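Local coordinates for chymotrypsin-like serine protease (Equine arteritis virus, PDB 1MBM), which probably cleaves the viral replicase polyprotein as a chymotrypsin-like serine endopeptidase with an added alpha/beta C-terminal extension, at residues A[149-154]-A[173-178]; A[105-110]-A[135-140]; A[82-87]-A[159-164]. All blocks are in the same frame, centred on the assembly; numbering follows the deposited sequence.

Contact 1. Residues A[149-154]-A[173-178]; sequences ADTVTL and PDNIIA
L154 reaches across to I176 and A178 with its two methyl branches spread between them: CD2 meets I176 CG2 at 3.5 Å, the side chains crossing at about a right angle, while CD1 rests beside CB of A178 at 4.0 Å. I176 holds CG1 beside its own backbone N (chi1 -71°) and CG2 anti to it, so that CG2 faces L154 while CG1 and CD1 take a separate path, toward L106. On the face that carries T153 and I177, T153 CG2 packs on I177 CB, and CD1 of I177 extends back to T151 OG1. T151 and N175 cross nearly at right angles, CG2 of T151 lying 3.8 Å from the amide ND2. The backbones of 152-153 and 176-177 form a two-stranded parallel sheet, probably part of the C-terminal extension. V152 is gripped from both ends: its N donates to N175 O (3.1 Å), almost in line with that carbonyl, and its O accepts from I177 N (2.8 Å), the donor tilted 24° from the carbonyl plane. L154 N then bonds to I177 O at 2.9 Å, just as the chain turns into helix 154-158, where T153 is the N-cap, its OG1 accepting from S156 N. Three backbone bonds thus hold the register, and the side chains add apolar packing where L154 meets I176.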
loop_
_atom_site.group_PDB
_atom_site.type_symbol
_atom_site.label_atom_id
_atom_site.label_comp_id
_atom_site.label_asym_id
_atom_site.label_seq_id
_atom_site.Cartn_x
_atom_site.Cartn_y
_atom_site.Cartn_z
ATOM N N ALA A 149 -0.846 -10.967 7.425
ATOM C CA ALA A 149 -0.126 -11.838 8.366
ATOM C C ALA A 149 -0.777 -13.184 8.671
ATOM O O ALA A 149 -0.243 -13.962 9.471
ATOM C CB ALA A 149 0.127 -11.095 9.661
ATOM N N ASP A 150 -1.933 -13.451 8.064
ATOM C CA ASP A 150 -2.671 -14.688 8.323
ATOM C C ASP A 150 -2.585 -15.650 7.141
ATOM O O ASP A 150 -1.707 -15.518 6.291
ATOM C CB ASP A 150 -4.145 -14.379 8.609
ATOM C CG ASP A 150 -4.321 -13.283 9.639
ATOM O OD1 ASP A 150 -3.599 -13.295 10.665
ATOM O OD2 ASP A 150 -5.151 -12.362 9.499
ATOM N N THR A 151 -3.494 -16.623 7.095
ATOM C CA THR A 151 -3.529 -17.564 5.976
ATOM C C THR A 151 -4.885 -17.581 5.325
ATOM O O THR A 151 -5.870 -17.166 5.922
ATOM C CB THR A 151 -3.179 -19.019 6.389
ATOM O OG1 THR A 151 -4.229 -19.572 7.192
ATOM C CG2 THR A 151 -1.956 -19.077 7.279
ATOM N N VAL A 152 -4.930 -18.086 4.096
ATOM C CA VAL A 152 -6.190 -18.265 3.386
ATOM C C VAL A 152 -6.001 -19.377 2.354
ATOM O O VAL A 152 -4.901 -19.552 1.824
ATOM C CB VAL A 152 -6.659 -16.959 2.695
ATOM C CG1 VAL A 152 -5.738 -16.608 1.510
ATOM C CG2 VAL A 152 -8.120 -17.076 2.237
ATOM N N THR A 153 -7.049 -20.154 2.089
ATOM C CA THR A 153 -6.942 -21.196 1.068
ATOM C C THR A 153 -7.130 -20.559 -0.295
ATOM O O THR A 153 -7.680 -19.459 -0.411
ATOM C CB THR A 153 -7.995 -22.291 1.257
ATOM O OG1 THR A 153 -9.297 -21.690 1.298
ATOM C CG2 THR A 153 -7.852 -22.985 2.617
ATOM N N LEU A 154 -6.665 -21.238 -1.335
ATOM C CA LEU A 154 -6.852 -20.728 -2.682
ATOM C C LEU A 154 -8.324 -20.737 -3.046
ATOM O O LEU A 154 -8.796 -19.826 -3.725
ATOM C CB LEU A 154 -6.051 -21.531 -3.708
ATOM C CG LEU A 154 -4.604 -21.127 -4.008
ATOM C CD1 LEU A 154 -3.981 -22.107 -5.006
ATOM C CD2 LEU A 154 -4.532 -19.703 -4.548
ATOM N N PRO A 173 3.355 -17.899 -1.740
ATOM C CA PRO A 173 3.773 -18.060 -0.345
ATOM C C PRO A 173 3.019 -19.173 0.367
ATOM O O PRO A 173 1.876 -19.475 0.008
ATOM C CB PRO A 173 3.360 -16.730 0.285
ATOM C CG PRO A 173 3.233 -15.803 -0.859
ATOM C CD PRO A 173 2.684 -16.608 -1.963
ATOM N N ASP A 174 3.651 -19.727 1.394
ATOM C CA ASP A 174 3.090 -20.808 2.200
ATOM C C ASP A 174 1.803 -20.416 2.914
ATOM O O ASP A 174 0.994 -21.280 3.242
ATOM C CB ASP A 174 4.124 -21.306 3.219
ATOM C CG ASP A 174 5.180 -22.187 2.586
ATOM O OD1 ASP A 174 5.552 -21.923 1.424
ATOM O OD2 ASP A 174 5.686 -23.172 3.166
ATOM N N ASN A 175 1.603 -19.118 3.128
ATOM C CA ASN A 175 0.382 -18.636 3.770
ATOM C C ASN A 175 -0.854 -18.631 2.852
ATOM O O ASN A 175 -1.960 -18.306 3.280
ATOM C CB ASN A 175 0.609 -17.287 4.474
ATOM C CG ASN A 175 1.355 -17.440 5.802
ATOM O OD1 ASN A 175 1.683 -16.449 6.477
ATOM N ND2 ASN A 175 1.624 -18.689 6.187
ATOM N N ILE A 176 -0.653 -18.989 1.586
ATOM C CA ILE A 176 -1.765 -19.222 0.679
ATOM C C ILE A 176 -1.810 -20.744 0.530
ATOM O O ILE A 176 -0.914 -21.351 -0.055
ATOM C CB ILE A 176 -1.575 -18.520 -0.678
ATOM C CG1 ILE A 176 -1.733 -17.014 -0.519
ATOM C CG2 ILE A 176 -2.655 -18.955 -1.641
ATOM C CD1 ILE A 176 -1.554 -16.232 -1.802
ATOM N N ILE A 177 -2.825 -21.356 1.128
ATOM C CA ILE A 177 -2.945 -22.807 1.158
ATOM C C ILE A 177 -3.495 -23.344 -0.161
ATOM O O ILE A 177 -4.648 -23.114 -0.503
ATOM C CB ILE A 177 -3.822 -23.217 2.353
ATOM C CG1 ILE A 177 -3.167 -22.712 3.647
ATOM C CG2 ILE A 177 -4.020 -24.729 2.393
ATOM C CD1 ILE A 177 -4.028 -22.855 4.888
ATOM N N ALA A 178 -2.649 -24.041 -0.908
ATOM C CA ALA A 178 -3.028 -24.552 -2.229
ATOM C C ALA A 178 -3.937 -25.784 -2.146
ATOM O O ALA A 178 -3.451 -26.908 -2.112
ATOM C CB ALA A 178 -1.776 -24.853 -3.047
#

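Contact 2. Residues A[105-110]-A[135-140]; sequences CLAWTT and GVAYVT
Strand 136-140 belongs to the second, C-terminal beta-barrel of the chymotrypsin fold, and the weakly bonded strand 105-106 pairs antiparallel near its start. A107 N donates to G135 O at 2.8 Å, in the carbonyl plane, and the same oxygen receives a CA-H...O contact from L106 CA. L106 and V136 form a non-hydrogen-bonded pair. On the other side of it A137 N bonds to C105 O, but less regularly: at 2.6 Å the bond is short, and the donor stands 36° out of the carbonyl plane, off the lone pairs. G135 has a positive phi of 76°, a backbone shape that glycine takes easily.

In the chymotrypsin-like architecture such strands turn one face to the barrel interior, and here C105, A137 and V139 share that face. CB of C105 sits 4.0 Å from CB of A137; its SG, anti to the carbonyl carbon (chi1 -61°), is carried along the strand to V139 CG2. A107 CB joins from the side, and W89 of strand 85-91 packs against A107, A137 and V139. L106 and V136 share the opposite face, where CD2 of L106 reaches G135 O (3.8 Å) and V136 CA.

Two waters complete the pairing. Water 1 accepts from C105 N and can donate to A137 O, among other acceptors. Past A107 the chains diverge, and water 2 donates to two backbone carbonyls, A107 O (2.6 Å) and V136 O, and accepts from one hydroxyl, T109 OG1.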
loop_
_atom_site.group_PDB
_atom_site.type_symbol
_atom_site.label_atom_id
_atom_site.label_comp_id
_atom_site.label_asym_id
_atom_site.label_seq_id
_atom_site.Cartn_x
_atom_site.Cartn_y
_atom_site.Cartn_z
ATOM N N CYS A 105 -1.443 -10.390 1.539
ATOM C CA CYS A 105 -1.224 -9.353 0.543
ATOM C C CYS A 105 0.055 -9.662 -0.244
ATOM O O CYS A 105 1.080 -9.986 0.340
ATOM C CB CYS A 105 -1.104 -7.965 1.192
ATOM S SG CYS A 105 -2.554 -7.367 2.114
ATOM N N LEU A 106 -0.017 -9.537 -1.566
ATOM C CA LEU A 106 1.126 -9.795 -2.442
ATOM C C LEU A 106 1.419 -8.581 -3.317
ATOM O O LEU A 106 0.524 -8.030 -3.932
ATOM C CB LEU A 106 0.844 -10.992 -3.356
ATOM C CG LEU A 106 0.344 -12.272 -2.699
ATOM C CD1 LEU A 106 0.060 -13.312 -3.756
ATOM C CD2 LEU A 106 1.378 -12.780 -1.712
ATOM N N ALA A 107 2.678 -8.170 -3.369
ATOM C CA ALA A 107 3.084 -7.048 -4.200
ATOM C C ALA A 107 4.601 -7.055 -4.262
ATOM O O ALA A 107 5.252 -7.431 -3.294
ATOM C CB ALA A 107 2.583 -5.720 -3.615
ATOM N N TRP A 108 5.164 -6.662 -5.398
ATOM C CA TRP A 108 6.615 -6.591 -5.506
ATOM C C TRP A 108 7.067 -5.240 -4.973
ATOM O O TRP A 108 6.738 -4.202 -5.548
ATOM C CB TRP A 108 7.070 -6.784 -6.955
ATOM C CG TRP A 108 8.559 -6.831 -7.094
ATOM C CD1 TRP A 108 9.364 -7.926 -6.939
ATOM C CD2 TRP A 108 9.432 -5.735 -7.398
ATOM N NE1 TRP A 108 10.680 -7.579 -7.139
ATOM C CE2 TRP A 108 10.748 -6.238 -7.418
ATOM C CE3 TRP A 108 9.232 -4.375 -7.658
ATOM C CZ2 TRP A 108 11.855 -5.432 -7.691
ATOM C CZ3 TRP A 108 10.331 -3.578 -7.925
ATOM C CH2 TRP A 108 11.624 -4.108 -7.942
ATOM N N THR A 109 7.772 -5.238 -3.847
ATOM C CA THR A 109 8.239 -3.982 -3.241
ATOM C C THR A 109 9.678 -4.060 -2.739
ATOM O O THR A 109 10.221 -5.151 -2.580
ATOM C CB THR A 109 7.358 -3.588 -2.035
ATOM O OG1 THR A 109 7.351 -4.660 -1.083
ATOM C CG2 THR A 109 5.880 -3.426 -2.428
ATOM N N THR A 110 10.287 -2.895 -2.497
ATOM C CA THR A 110 11.616 -2.805 -1.868
ATOM C C THR A 110 11.507 -1.976 -0.590
ATOM O O THR A 110 10.484 -1.354 -0.341
ATOM C CB THR A 110 12.651 -2.137 -2.785
ATOM O OG1 THR A 110 12.168 -0.846 -3.180
ATOM C CG2 THR A 110 12.806 -2.904 -4.098
ATOM N N GLY A 135 7.041 -12.086 -2.788
ATOM C CA GLY A 135 6.094 -11.009 -2.975
ATOM C C GLY A 135 5.125 -10.794 -1.833
ATOM O O GLY A 135 4.116 -10.131 -2.028
ATOM N N VAL A 136 5.415 -11.341 -0.655
ATOM C CA VAL A 136 4.539 -11.131 0.498
ATOM C C VAL A 136 4.597 -9.665 0.919
ATOM O O VAL A 136 5.676 -9.088 1.022
ATOM C CB VAL A 136 4.923 -12.014 1.713
ATOM C CG1 VAL A 136 4.196 -11.560 2.980
ATOM C CG2 VAL A 136 4.617 -13.458 1.447
ATOM N N ALA A 137 3.434 -9.062 1.130
ATOM C CA ALA A 137 3.366 -7.681 1.580
ATOM C C ALA A 137 2.582 -7.598 2.889
ATOM O O ALA A 137 1.702 -8.409 3.139
ATOM C CB ALA A 137 2.693 -6.809 0.508
ATOM N N TYR A 138 2.919 -6.628 3.732
ATOM C CA TYR A 138 2.145 -6.379 4.937
ATOM C C TYR A 138 1.667 -4.933 4.848
ATOM O O TYR A 138 2.449 -4.041 4.510
ATOM C CB TYR A 138 2.973 -6.614 6.199
ATOM C CG TYR A 138 3.582 -7.994 6.289
ATOM C CD1 TYR A 138 2.795 -9.111 6.540
ATOM C CD2 TYR A 138 4.955 -8.179 6.128
ATOM C CE1 TYR A 138 3.355 -10.381 6.616
ATOM C CE2 TYR A 138 5.526 -9.443 6.211
ATOM C CZ TYR A 138 4.725 -10.537 6.459
ATOM O OH TYR A 138 5.296 -11.788 6.551
ATOM N N VAL A 139 0.379 -4.714 5.104
ATOM C CA VAL A 139 -0.223 -3.391 4.981
ATOM C C VAL A 139 -0.920 -2.971 6.277
ATOM O O VAL A 139 -1.668 -3.740 6.857
ATOM C CB VAL A 139 -1.247 -3.373 3.828
ATOM C CG1 VAL A 139 -2.041 -2.051 3.796
ATOM C CG2 VAL A 139 -0.556 -3.658 2.471
ATOM N N THR A 140 -0.682 -1.751 6.736
ATOM C CA THR A 140 -1.326 -1.312 7.964
ATOM C C THR A 140 -2.471 -0.367 7.648
ATOM O O THR A 140 -2.266 0.621 6.942
ATOM C CB THR A 140 -0.320 -0.604 8.881
ATOM O OG1 THR A 140 0.696 -1.532 9.305
ATOM C CG2 THR A 140 -1.005 -0.182 10.186
HETATM O O HOH W 1 0.826 -11.232 3.094
HETATM O O HOH W 2 6.072 -6.871 -0.862
#

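Contact 3. Residues A[82-87]-A[159-164]; sequences PTTGPA and KHFTGP
T84 sets its side chain against the H160 ring, beginning at CB. That atom lies over one ring face, 3.9 Å from the centroid and 17° off the normal, a CH-pi contact displaced toward the CG side of the imidazole. From CB the two branches part. OG1 sits beside the backbone N (chi1 -60°), which puts CG2 anti to it; CG2 overhangs the CG-CD2 edge of the ring, 3.7 Å from H160 CD2, and also comes within 4.1 Å of F161 CE1, so one methyl bridges both aromatic residues. OG1 lies farther off, 4.2 Å from H160 NE2.

Next along the chain, G85 CA approaches F161 CZ at 3.7 Å, and P86 CD meets CE2 of the same ring obliquely. No direct hydrogen bond crosses the contact; water 3 instead donates to T84 O and to H160 O (2.7 Å), joining the two backbones above one face of the F161 ring, toward its rim. F161 also packs on L99 of strand 94-100 and on S186, L187 and L190 of helix 185-192. The phenyl ring thus sits between the start of strand 85-91 and that helix, a surface junction consistent with the second beta-barrel of a chymotrypsin-like proteinase meeting the C-terminal alpha/beta extension that distinguishes this enzyme.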
loop_
_atom_site.group_PDB
_atom_site.type_symbol
_atom_site.label_atom_id
_atom_site.label_comp_id
_atom_site.label_asym_id
_atom_site.label_seq_id
_atom_site.Cartn_x
_atom_site.Cartn_y
_atom_site.Cartn_z
ATOM N N PRO A 82 -10.555 -2.786 3.670
ATOM C CA PRO A 82 -9.970 -3.647 2.643
ATOM C C PRO A 82 -11.032 -4.532 2.002
ATOM O O PRO A 82 -11.896 -5.083 2.682
ATOM C CB PRO A 82 -8.974 -4.505 3.433
ATOM C CG PRO A 82 -9.443 -4.405 4.863
ATOM C CD PRO A 82 -9.931 -3.002 4.988
ATOM N N THR A 83 -10.966 -4.637 0.684
ATOM C CA THR A 83 -11.835 -5.507 -0.081
ATOM C C THR A 83 -10.923 -6.522 -0.767
ATOM O O THR A 83 -9.893 -6.148 -1.324
ATOM C CB THR A 83 -12.611 -4.655 -1.099
ATOM O OG1 THR A 83 -13.703 -4.008 -0.425
ATOM C CG2 THR A 83 -13.296 -5.511 -2.145
ATOM N N THR A 84 -11.258 -7.804 -0.698
ATOM C CA THR A 84 -10.412 -8.809 -1.346
ATOM C C THR A 84 -10.385 -8.607 -2.867
ATOM O O THR A 84 -11.386 -8.780 -3.547
ATOM C CB THR A 84 -10.881 -10.240 -1.008
ATOM O OG1 THR A 84 -10.818 -10.449 0.414
ATOM C CG2 THR A 84 -9.890 -11.256 -1.574
ATOM N N GLY A 85 -9.231 -8.225 -3.392
ATOM C CA GLY A 85 -9.098 -7.968 -4.811
ATOM C C GLY A 85 -7.811 -7.218 -5.089
ATOM O O GLY A 85 -6.963 -7.075 -4.205
ATOM N N PRO A 86 -7.653 -6.745 -6.321
ATOM C CA PRO A 86 -6.479 -5.963 -6.694
ATOM C C PRO A 86 -6.405 -4.639 -5.922
ATOM O O PRO A 86 -7.417 -4.085 -5.520
ATOM C CB PRO A 86 -6.709 -5.690 -8.185
ATOM C CG PRO A 86 -8.208 -5.822 -8.346
ATOM C CD PRO A 86 -8.552 -6.971 -7.469
ATOM N N ALA A 87 -5.190 -4.163 -5.701
ATOM C CA ALA A 87 -4.963 -2.877 -5.064
ATOM C C ALA A 87 -3.692 -2.306 -5.661
ATOM O O ALA A 87 -2.847 -3.048 -6.171
ATOM C CB ALA A 87 -4.841 -3.014 -3.548
ATOM N N LYS A 159 -13.256 -17.278 -4.484
ATOM C CA LYS A 159 -14.633 -16.786 -4.437
ATOM C C LYS A 159 -14.744 -15.312 -4.833
ATOM O O LYS A 159 -15.785 -14.872 -5.337
ATOM C CB LYS A 159 -15.188 -16.915 -3.010
ATOM C CG LYS A 159 -15.529 -18.322 -2.571
ATOM C CD LYS A 159 -16.162 -18.306 -1.180
ATOM C CE LYS A 159 -15.359 -17.409 -0.236
ATOM N NZ LYS A 159 -15.910 -17.382 1.141
ATOM N N HIS A 160 -13.672 -14.552 -4.604
ATOM C CA HIS A 160 -13.688 -13.118 -4.849
ATOM C C HIS A 160 -13.233 -12.675 -6.232
ATOM O O HIS A 160 -13.119 -11.471 -6.489
ATOM C CB HIS A 160 -12.820 -12.439 -3.792
ATOM C CG HIS A 160 -13.240 -12.757 -2.394
ATOM N ND1 HIS A 160 -14.310 -12.137 -1.789
ATOM C CD2 HIS A 160 -12.749 -13.640 -1.489
ATOM C CE1 HIS A 160 -14.453 -12.614 -0.564
ATOM N NE2 HIS A 160 -13.521 -13.528 -0.359
ATOM N N PHE A 161 -12.985 -13.629 -7.123
ATOM C CA PHE A 161 -12.423 -13.284 -8.427
ATOM C C PHE A 161 -13.177 -13.846 -9.615
ATOM O O PHE A 161 -13.628 -14.990 -9.588
ATOM C CB PHE A 161 -10.957 -13.718 -8.493
ATOM C CG PHE A 161 -10.059 -12.928 -7.591
ATOM C CD1 PHE A 161 -9.894 -13.289 -6.256
ATOM C CD2 PHE A 161 -9.390 -11.811 -8.075
ATOM C CE1 PHE A 161 -9.064 -12.549 -5.413
ATOM C CE2 PHE A 161 -8.564 -11.067 -7.250
ATOM C CZ PHE A 161 -8.398 -11.438 -5.918
ATOM N N THR A 162 -13.287 -13.039 -10.666
ATOM C CA THR A 162 -13.980 -13.436 -11.886
ATOM C C THR A 162 -13.041 -14.092 -12.893
ATOM O O THR A 162 -11.815 -14.041 -12.741
ATOM C CB THR A 162 -14.644 -12.207 -12.563
ATOM O OG1 THR A 162 -13.650 -11.212 -12.828
ATOM C CG2 THR A 162 -15.610 -11.510 -11.616
ATOM N N GLY A 163 -13.623 -14.699 -13.927
ATOM C CA GLY A 163 -12.856 -15.364 -14.974
ATOM C C GLY A 163 -12.859 -16.881 -14.877
ATOM O O GLY A 163 -13.139 -17.449 -13.817
ATOM N N PRO A 164 -12.531 -17.543 -15.988
ATOM C CA PRO A 164 -12.528 -19.003 -16.052
ATOM C C PRO A 164 -11.332 -19.586 -15.300
ATOM O O PRO A 164 -10.400 -18.844 -14.961
ATOM C CB PRO A 164 -12.417 -19.262 -17.554
ATOM C CG PRO A 164 -11.517 -18.159 -18.003
ATOM C CD PRO A 164 -12.083 -16.949 -17.263
HETATM O O HOH W 3 -11.986 -9.027 -6.363
#

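Overall arrangement
Beyond the N-terminal barrel, the chain enters contact 3 at 82-87, the start of strand 85-91. Contact 2 follows at 105-110 and closes at 135-140 within the second barrel, before 159-164 is reached, and is therefore nested inside the long loop that contact 3 closes. Contact 1 opens next at 149-154; 159-164 then completes contact 3, and 173-178 completes contact 1, so these two cross. Contacts 1 and 2 touch through P173, packed on L106 and V136, and through I176 on L106. Contact 2 thus joins strands within the barrel, contact 1 builds a small sheet that is probably part of the C-terminal extension, and contact 3 probably ties that extension to the barrel.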